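PDB 2J4D: cryptochrome DASH, chloroplastic/mitochondrial from Arabidopsis thaliana, which binds FAD and a methenyltetrahydrofolate antenna, repairs cyclobutane pyrimidine dimers in single-stranded DNA by photolyase activity, and may also act as a photoreceptor. Local coordinates for residues H5-A19 and R247-E261. Sequence-based numbering, arbitrary orientation.
Sequences HRVPALTEEEIDSVA and RFVGGESAGVGRVFE
With CG anti to the backbone N (chi1 -179°) and the chain extended beyond it, Glu261 brings its carboxylate against the turn at Pro8 and Ala9, where the syn lone pair of OE2 accepts from Ala9 N at 2.7 Å. Its OE1 takes Arg258 NH1 at 2.8 Å within the guanidinium plane, so backbone and arginine together fix the carboxylate. Replacing Glu261 by an alanine would probably leave Ala9 N and Arg258 NH1 without their acceptors. In Val18, chi1 of 170° spreads both methyls against Phe260: CG2 lies over the ring face, 4.0 Å from its centroid, while Val18 CG1 meets Phe260 CB. Leu10 CD1 rests on Gly257 O and CA, where a beta carbon would be tight, while Pro8 CG lies against Ala254 O, one turn earlier. Strands 4-7 and 245-248 pair in parallel through Arg247 N to His5 O and Val7 N to Arg247 O, continued by Val249 N to Val7 O. Helices 12-19 and 252-261 cross at 87°, axes 8.6 Å apart. The Arg258 side chain, about 7 Å from bound FAD, touches Lys287, a probable FAD-binding residue; the N-terminal segment thus borders the flavin site, between helices 289-293 (Trp291 on Pro8) and 92-111 (Glu100 with Arg247).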
ATOM      1  N   HIS A   5      -2.576 -12.787 -15.108  1.00 42.21           N
ATOM      2  CA  HIS A   5      -3.036 -13.582 -13.985  1.00 38.43           C
ATOM      3  C   HIS A   5      -3.744 -12.642 -13.026  1.00 33.58           C
ATOM      4  O   HIS A   5      -3.119 -11.750 -12.457  1.00 31.71           O
ATOM      5  CB  HIS A   5      -1.836 -14.226 -13.302  1.00 43.04           C
ATOM      6  CG  HIS A   5      -0.863 -14.833 -14.263  1.00 51.16           C
ATOM      7  ND1 HIS A   5       0.499 -14.635 -14.172  1.00 53.67           N
ATOM      8  CD2 HIS A   5      -1.059 -15.610 -15.355  1.00 52.39           C
ATOM      9  CE1 HIS A   5       1.099 -15.261 -15.170  1.00 56.69           C
ATOM     10  NE2 HIS A   5       0.176 -15.859 -15.902  1.00 56.71           N
ATOM     11  N   ARG A   6      -5.054 -12.817 -12.882  1.00 30.10           N
ATOM     12  CA  ARG A   6      -5.831 -11.989 -11.969  1.00 27.64           C
ATOM     13  C   ARG A   6      -5.403 -12.301 -10.542  1.00 26.39           C
ATOM     14  O   ARG A   6      -5.199 -13.463 -10.197  1.00 22.47           O
ATOM     15  CB  ARG A   6      -7.327 -12.300 -12.077  1.00 28.50           C
ATOM     16  CG  ARG A   6      -8.093 -11.555 -13.152  1.00 36.61           C
ATOM     17  CD  ARG A   6      -9.594 -11.669 -12.876  1.00 40.66           C
ATOM     18  NE  ARG A   6     -10.257 -10.364 -12.896  1.00 46.54           N
ATOM     19  CZ  ARG A   6     -11.283 -10.033 -12.117  1.00 47.14           C
ATOM     20  NH1 ARG A   6     -11.769 -10.910 -11.248  1.00 48.88           N
ATOM     21  NH2 ARG A   6     -11.823  -8.823 -12.199  1.00 48.66           N
ATOM     22  N   VAL A   7      -5.257 -11.274  -9.712  1.00 24.08           N
ATOM     23  CA  VAL A   7      -4.917 -11.495  -8.309  1.00 19.88           C
ATOM     24  C   VAL A   7      -5.991 -10.753  -7.536  1.00 19.78           C
ATOM     25  O   VAL A   7      -6.102  -9.532  -7.650  1.00 19.02           O
ATOM     26  CB  VAL A   7      -3.544 -10.908  -7.921  1.00 19.31           C
ATOM     27  CG1 VAL A   7      -3.207 -11.293  -6.457  1.00 16.60           C
ATOM     28  CG2 VAL A   7      -2.467 -11.420  -8.860  1.00 19.01           C
ATOM     29  N   PRO A   8      -6.841 -11.480  -6.796  1.00 19.80           N
ATOM     30  CA  PRO A   8      -6.862 -12.944  -6.644  1.00 19.88           C
ATOM     31  C   PRO A   8      -7.367 -13.576  -7.943  1.00 23.91           C
ATOM     32  O   PRO A   8      -7.947 -12.885  -8.782  1.00 20.60           O
ATOM     33  CB  PRO A   8      -7.834 -13.154  -5.491  1.00 18.93           C
ATOM     34  CG  PRO A   8      -8.826 -12.032  -5.692  1.00 17.70           C
ATOM     35  CD  PRO A   8      -7.931 -10.852  -6.026  1.00 20.58           C
ATOM     36  N   ALA A   9      -7.159 -14.877  -8.109  1.00 25.51           N
ATOM     37  CA  ALA A   9      -7.595 -15.552  -9.333  1.00 28.67           C
ATOM     38  C   ALA A   9      -9.052 -16.011  -9.266  1.00 31.46           C
ATOM     39  O   ALA A   9      -9.589 -16.555 -10.231  1.00 34.74           O
ATOM     40  CB  ALA A   9      -6.677 -16.744  -9.628  1.00 27.82           C
ATOM     41  N   LEU A  10      -9.694 -15.768  -8.131  1.00 31.37           N
ATOM     42  CA  LEU A  10     -11.082 -16.163  -7.922  1.00 31.47           C
ATOM     43  C   LEU A  10     -12.065 -15.557  -8.926  1.00 33.08           C
ATOM     44  O   LEU A  10     -11.843 -14.468  -9.456  1.00 31.61           O
ATOM     45  CB  LEU A  10     -11.523 -15.761  -6.514  1.00 31.43           C
ATOM     46  CG  LEU A  10     -10.644 -16.212  -5.345  1.00 30.34           C
ATOM     47  CD1 LEU A  10     -11.185 -15.615  -4.056  1.00 30.45           C
ATOM     48  CD2 LEU A  10     -10.621 -17.732  -5.260  1.00 28.86           C
ATOM     49  N   THR A  11     -13.163 -16.267  -9.166  1.00 32.71           N
ATOM     50  CA  THR A  11     -14.195 -15.785 -10.076  1.00 36.89           C
ATOM     51  C   THR A  11     -14.997 -14.729  -9.328  1.00 37.13           C
ATOM     52  O   THR A  11     -14.906 -14.635  -8.104  1.00 33.85           O
ATOM     53  CB  THR A  11     -15.160 -16.904 -10.481  1.00 36.65           C
ATOM     54  OG1 THR A  11     -15.888 -17.339  -9.329  1.00 38.80           O
ATOM     55  CG2 THR A  11     -14.395 -18.083 -11.066  1.00 38.14           C
ATOM     56  N   GLU A  12     -15.781 -13.941 -10.058  1.00 39.52           N
ATOM     57  CA  GLU A  12     -16.598 -12.904  -9.439  1.00 42.30           C
ATOM     58  C   GLU A  12     -17.567 -13.496  -8.422  1.00 40.95           C
ATOM     59  O   GLU A  12     -17.863 -12.867  -7.406  1.00 40.67           O
ATOM     60  CB  GLU A  12     -17.373 -12.118 -10.503  1.00 47.57           C
ATOM     61  CG  GLU A  12     -16.531 -11.101 -11.273  1.00 57.98           C
ATOM     62  CD  GLU A  12     -15.885 -10.061 -10.364  1.00 64.63           C
ATOM     63  OE1 GLU A  12     -16.566  -9.583  -9.429  1.00 69.01           O
ATOM     64  OE2 GLU A  12     -14.703  -9.713 -10.590  1.00 67.37           O
ATOM     65  N   GLU A  13     -18.062 -14.703  -8.685  1.00 41.03           N
ATOM     66  CA  GLU A  13     -18.982 -15.342  -7.751  1.00 41.56           C
ATOM     67  C   GLU A  13     -18.236 -15.818  -6.520  1.00 39.53           C
ATOM     68  O   GLU A  13     -18.744 -15.729  -5.404  1.00 39.76           O
ATOM     69  CB  GLU A  13     -19.694 -16.535  -8.392  1.00 44.67           C
ATOM     70  CG  GLU A  13     -20.688 -16.153  -9.464  1.00 53.23           C
ATOM     71  CD  GLU A  13     -20.031 -15.944 -10.810  1.00 57.88           C
ATOM     72  OE1 GLU A  13     -20.405 -14.981 -11.516  1.00 60.46           O
ATOM     73  OE2 GLU A  13     -19.145 -16.751 -11.167  1.00 59.08           O
ATOM     74  N   GLU A  14     -17.034 -16.346  -6.729  1.00 36.67           N
ATOM     75  CA  GLU A  14     -16.221 -16.825  -5.622  1.00 34.70           C
ATOM     76  C   GLU A  14     -15.848 -15.665  -4.711  1.00 31.32           C
ATOM     77  O   GLU A  14     -15.867 -15.794  -3.491  1.00 29.62           O
ATOM     78  CB  GLU A  14     -14.946 -17.474  -6.138  1.00 36.12           C
ATOM     79  CG  GLU A  14     -15.166 -18.770  -6.883  1.00 42.16           C
ATOM     80  CD  GLU A  14     -13.861 -19.390  -7.316  1.00 43.41           C
ATOM     81  OE1 GLU A  14     -13.122 -18.738  -8.081  1.00 43.83           O
ATOM     82  OE2 GLU A  14     -13.571 -20.527  -6.888  1.00 48.65           O
ATOM     83  N   ILE A  15     -15.494 -14.535  -5.316  1.00 28.44           N
ATOM     84  CA  ILE A  15     -15.132 -13.363  -4.536  1.00 28.83           C
ATOM     85  C   ILE A  15     -16.333 -12.927  -3.715  1.00 28.95           C
ATOM     86  O   ILE A  15     -16.205 -12.636  -2.533  1.00 24.60           O
ATOM     87  CB  ILE A  15     -14.670 -12.196  -5.440  1.00 28.60           C
ATOM     88  CG1 ILE A  15     -13.323 -12.535  -6.078  1.00 24.12           C
ATOM     89  CG2 ILE A  15     -14.551 -10.910  -4.624  1.00 27.61           C
ATOM     90  CD1 ILE A  15     -12.835 -11.481  -7.057  1.00 28.50           C
ATOM     91  N   ASP A  16     -17.514 -12.899  -4.327  1.00 31.80           N
ATOM     92  CA  ASP A  16     -18.696 -12.480  -3.584  1.00 33.62           C
ATOM     93  C   ASP A  16     -19.072 -13.411  -2.429  1.00 33.36           C
ATOM     94  O   ASP A  16     -19.479 -12.942  -1.365  1.00 31.33           O
ATOM     95  CB  ASP A  16     -19.895 -12.302  -4.523  1.00 40.08           C
ATOM     96  CG  ASP A  16     -19.748 -11.096  -5.433  1.00 45.53           C
ATOM     97  OD1 ASP A  16     -19.039 -10.139  -5.045  1.00 50.11           O
ATOM     98  OD2 ASP A  16     -20.351 -11.093  -6.529  1.00 49.36           O
ATOM     99  N   SER A  17     -18.935 -14.723  -2.615  1.00 31.65           N
ATOM    100  CA  SER A  17     -19.299 -15.639  -1.536  1.00 31.00           C
ATOM    101  C   SER A  17     -18.265 -15.624  -0.411  1.00 28.58           C
ATOM    102  O   SER A  17     -18.618 -15.751   0.764  1.00 24.83           O
ATOM    103  CB  SER A  17     -19.487 -17.068  -2.061  1.00 33.21           C
ATOM    104  OG  SER A  17     -18.285 -17.579  -2.598  1.00 41.60           O
ATOM    105  N   VAL A  18     -16.992 -15.475  -0.769  1.00 26.89           N
ATOM    106  CA  VAL A  18     -15.934 -15.429   0.236  1.00 26.69           C
ATOM    107  C   VAL A  18     -16.075 -14.155   1.071  1.00 25.49           C
ATOM    108  O   VAL A  18     -15.898 -14.178   2.286  1.00 24.89           O
ATOM    109  CB  VAL A  18     -14.530 -15.461  -0.415  1.00 27.60           C
ATOM    110  CG1 VAL A  18     -13.460 -15.163   0.627  1.00 27.01           C
ATOM    111  CG2 VAL A  18     -14.282 -16.832  -1.021  1.00 29.35           C
ATOM    112  N   ALA A  19     -16.401 -13.049   0.411  1.00 24.98           N
ATOM    113  CA  ALA A  19     -16.578 -11.776   1.101  1.00 26.77           C
ATOM    114  C   ALA A  19     -17.743 -11.894   2.083  1.00 27.65           C
ATOM    115  O   ALA A  19     -17.648 -11.466   3.233  1.00 25.20           O
ATOM    116  CB  ALA A  19     -16.848 -10.658   0.087  1.00 27.11           C
ATOM    117  N   ARG A 247      -2.534  -9.025 -12.696  1.00 20.74           N
ATOM    118  CA  ARG A 247      -3.538  -7.982 -12.805  1.00 22.96           C
ATOM    119  C   ARG A 247      -4.244  -7.960 -11.439  1.00 20.99           C
ATOM    120  O   ARG A 247      -5.121  -8.775 -11.174  1.00 19.41           O
ATOM    121  CB  ARG A 247      -4.514  -8.350 -13.933  1.00 24.07           C
ATOM    122  CG  ARG A 247      -5.511  -7.280 -14.351  1.00 28.81           C
ATOM    123  CD  ARG A 247      -6.583  -7.078 -13.316  1.00 33.25           C
ATOM    124  NE  ARG A 247      -7.827  -6.577 -13.902  1.00 33.83           N
ATOM    125  CZ  ARG A 247      -8.600  -5.657 -13.332  1.00 37.97           C
ATOM    126  NH1 ARG A 247      -8.257  -5.123 -12.160  1.00 28.76           N
ATOM    127  NH2 ARG A 247      -9.726  -5.278 -13.927  1.00 37.29           N
ATOM    128  N   PHE A 248      -3.825  -7.051 -10.561  1.00 20.14           N
ATOM    129  CA  PHE A 248      -4.437  -6.925  -9.236  1.00 19.10           C
ATOM    130  C   PHE A 248      -5.819  -6.307  -9.371  1.00 19.80           C
ATOM    131  O   PHE A 248      -6.013  -5.389 -10.162  1.00 20.43           O
ATOM    132  CB  PHE A 248      -3.568  -6.044  -8.333  1.00 21.27           C
ATOM    133  CG  PHE A 248      -2.344  -6.738  -7.805  1.00 19.04           C
ATOM    134  CD1 PHE A 248      -2.353  -7.327  -6.545  1.00 20.93           C
ATOM    135  CD2 PHE A 248      -1.186  -6.796  -8.565  1.00 21.35           C
ATOM    136  CE1 PHE A 248      -1.219  -7.965  -6.043  1.00 19.86           C
ATOM    137  CE2 PHE A 248      -0.043  -7.432  -8.075  1.00 23.27           C
ATOM    138  CZ  PHE A 248      -0.062  -8.016  -6.813  1.00 24.56           C
ATOM    139  N   VAL A 249      -6.764  -6.796  -8.573  1.00 18.17           N
ATOM    140  CA  VAL A 249      -8.151  -6.336  -8.602  1.00 19.13           C
ATOM    141  C   VAL A 249      -8.455  -5.484  -7.369  1.00 18.96           C
ATOM    142  O   VAL A 249      -8.395  -5.974  -6.252  1.00 18.38           O
ATOM    143  CB  VAL A 249      -9.093  -7.563  -8.632  1.00 19.83           C
ATOM    144  CG1 VAL A 249     -10.556  -7.128  -8.730  1.00 20.17           C
ATOM    145  CG2 VAL A 249      -8.711  -8.456  -9.807  1.00 18.65           C
ATOM    146  N   GLY A 250      -8.791  -4.215  -7.580  1.00 18.76           N
ATOM    147  CA  GLY A 250      -9.061  -3.332  -6.460  1.00 18.87           C
ATOM    148  C   GLY A 250     -10.268  -3.675  -5.612  1.00 19.24           C
ATOM    149  O   GLY A 250     -11.190  -4.364  -6.058  1.00 18.28           O
ATOM    150  N   GLY A 251     -10.244  -3.212  -4.365  1.00 19.26           N
ATOM    151  CA  GLY A 251     -11.366  -3.423  -3.469  1.00 17.99           C
ATOM    152  C   GLY A 251     -11.212  -4.381  -2.305  1.00 19.36           C
ATOM    153  O   GLY A 251     -10.445  -5.340  -2.349  1.00 18.56           O
ATOM    154  N   GLU A 252     -11.969  -4.100  -1.250  1.00 18.17           N
ATOM    155  CA  GLU A 252     -11.987  -4.937  -0.060  1.00 20.18           C
ATOM    156  C   GLU A 252     -12.437  -6.364  -0.399  1.00 20.42           C
ATOM    157  O   GLU A 252     -11.863  -7.333   0.097  1.00 18.84           O
ATOM    158  CB  GLU A 252     -12.929  -4.328   0.980  1.00 18.00           C
ATOM    159  CG  GLU A 252     -13.299  -5.257   2.138  1.00 17.82           C
ATOM    160  CD  GLU A 252     -14.046  -4.529   3.258  1.00 22.09           C
ATOM    161  OE1 GLU A 252     -14.811  -3.584   2.963  1.00 20.70           O
ATOM    162  OE2 GLU A 252     -13.879  -4.907   4.434  1.00 20.95           O
ATOM    163  N   SER A 253     -13.461  -6.501  -1.239  1.00 19.44           N
ATOM    164  CA  SER A 253     -13.942  -7.833  -1.603  1.00 21.42           C
ATOM    165  C   SER A 253     -12.819  -8.672  -2.199  1.00 20.91           C
ATOM    166  O   SER A 253     -12.592  -9.806  -1.782  1.00 20.15           O
ATOM    167  CB  SER A 253     -15.093  -7.735  -2.600  1.00 21.48           C
ATOM    168  OG  SER A 253     -16.181  -7.041  -2.020  1.00 21.71           O
ATOM    169  N   ALA A 254     -12.114  -8.106  -3.174  1.00 19.28           N
ATOM    170  CA  ALA A 254     -11.015  -8.813  -3.809  1.00 20.68           C
ATOM    171  C   ALA A 254      -9.887  -9.030  -2.808  1.00 19.69           C
ATOM    172  O   ALA A 254      -9.219 -10.066  -2.821  1.00 19.39           O
ATOM    173  CB  ALA A 254     -10.510  -8.021  -5.024  1.00 19.29           C
ATOM    174  N   GLY A 255      -9.682  -8.058  -1.927  1.00 19.61           N
ATOM    175  CA  GLY A 255      -8.629  -8.192  -0.940  1.00 18.97           C
ATOM    176  C   GLY A 255      -8.832  -9.354   0.014  1.00 18.51           C
ATOM    177  O   GLY A 255      -7.915 -10.146   0.233  1.00 17.77           O
ATOM    178  N   VAL A 256     -10.012  -9.463   0.613  1.00 17.48           N
ATOM    179  CA  VAL A 256     -10.225 -10.580   1.524  1.00 20.49           C
ATOM    180  C   VAL A 256     -10.241 -11.870   0.705  1.00 19.99           C
ATOM    181  O   VAL A 256      -9.950 -12.948   1.219  1.00 20.38           O
ATOM    182  CB  VAL A 256     -11.532 -10.428   2.346  1.00 18.75           C
ATOM    183  CG1 VAL A 256     -11.494  -9.103   3.121  1.00 17.72           C
ATOM    184  CG2 VAL A 256     -12.738 -10.501   1.449  1.00 17.85           C
ATOM    185  N   GLY A 257     -10.554 -11.746  -0.581  1.00 21.55           N
ATOM    186  CA  GLY A 257     -10.549 -12.909  -1.449  1.00 18.98           C
ATOM    187  C   GLY A 257      -9.128 -13.431  -1.601  1.00 19.67           C
ATOM    188  O   GLY A 257      -8.911 -14.644  -1.657  1.00 20.00           O
ATOM    189  N   ARG A 258      -8.153 -12.519  -1.663  1.00 18.12           N
ATOM    190  CA  ARG A 258      -6.750 -12.918  -1.798  1.00 17.15           C
ATOM    191  C   ARG A 258      -6.225 -13.531  -0.503  1.00 18.40           C
ATOM    192  O   ARG A 258      -5.407 -14.456  -0.538  1.00 18.42           O
ATOM    193  CB  ARG A 258      -5.883 -11.719  -2.221  1.00 17.39           C
ATOM    194  CG  ARG A 258      -4.375 -12.004  -2.293  1.00 13.94           C
ATOM    195  CD  ARG A 258      -4.024 -13.190  -3.213  1.00 16.30           C
ATOM    196  NE  ARG A 258      -2.595 -13.486  -3.135  1.00 19.79           N
ATOM    197  CZ  ARG A 258      -1.969 -14.437  -3.826  1.00 18.40           C
ATOM    198  NH1 ARG A 258      -2.641 -15.214  -4.669  1.00 20.40           N
ATOM    199  NH2 ARG A 258      -0.661 -14.605  -3.670  1.00 17.20           N
ATOM    200  N   VAL A 259      -6.679 -13.016   0.642  1.00 17.24           N
ATOM    201  CA  VAL A 259      -6.252 -13.582   1.918  1.00 18.96           C
ATOM    202  C   VAL A 259      -6.777 -15.026   1.950  1.00 20.24           C
ATOM    203  O   VAL A 259      -6.057 -15.961   2.303  1.00 19.57           O
ATOM    204  CB  VAL A 259      -6.821 -12.785   3.125  1.00 17.94           C
ATOM    205  CG1 VAL A 259      -6.551 -13.531   4.414  1.00 19.45           C
ATOM    206  CG2 VAL A 259      -6.142 -11.418   3.208  1.00 18.44           C
ATOM    207  N   PHE A 260      -8.033 -15.203   1.560  1.00 18.65           N
ATOM    208  CA  PHE A 260      -8.621 -16.538   1.519  1.00 22.07           C
ATOM    209  C   PHE A 260      -7.854 -17.427   0.534  1.00 21.33           C
ATOM    210  O   PHE A 260      -7.494 -18.564   0.839  1.00 19.97           O
ATOM    211  CB  PHE A 260     -10.083 -16.437   1.081  1.00 20.50           C
ATOM    212  CG  PHE A 260     -10.701 -17.751   0.722  1.00 24.29           C
ATOM    213  CD1 PHE A 260     -11.077 -18.656   1.710  1.00 23.21           C
ATOM    214  CD2 PHE A 260     -10.888 -18.095  -0.615  1.00 23.80           C
ATOM    215  CE1 PHE A 260     -11.629 -19.886   1.373  1.00 28.18           C
ATOM    216  CE2 PHE A 260     -11.443 -19.329  -0.965  1.00 26.70           C
ATOM    217  CZ  PHE A 260     -11.814 -20.224   0.031  1.00 27.21           C
ATOM    218  N   GLU A 261      -7.597 -16.892  -0.650  1.00 20.59           N
ATOM    219  CA  GLU A 261      -6.905 -17.641  -1.693  1.00 22.81           C
ATOM    220  C   GLU A 261      -5.504 -18.128  -1.317  1.00 23.25           C
ATOM    221  O   GLU A 261      -5.167 -19.303  -1.496  1.00 20.81           O
ATOM    222  CB  GLU A 261      -6.827 -16.790  -2.959  1.00 21.85           C
ATOM    223  CG  GLU A 261      -6.145 -17.470  -4.125  1.00 25.18           C
ATOM    224  CD  GLU A 261      -6.127 -16.593  -5.358  1.00 27.10           C
ATOM    225  OE1 GLU A 261      -5.286 -15.669  -5.430  1.00 25.97           O
ATOM    226  OE2 GLU A 261      -6.973 -16.817  -6.246  1.00 30.13           O
TER
HETATM  227  O   HOH W   1     -13.626 -12.198  -1.294  1.00 39.59           O
HETATM  228  O   HOH W   2     -18.527  -8.317  -2.203  1.00 54.48           O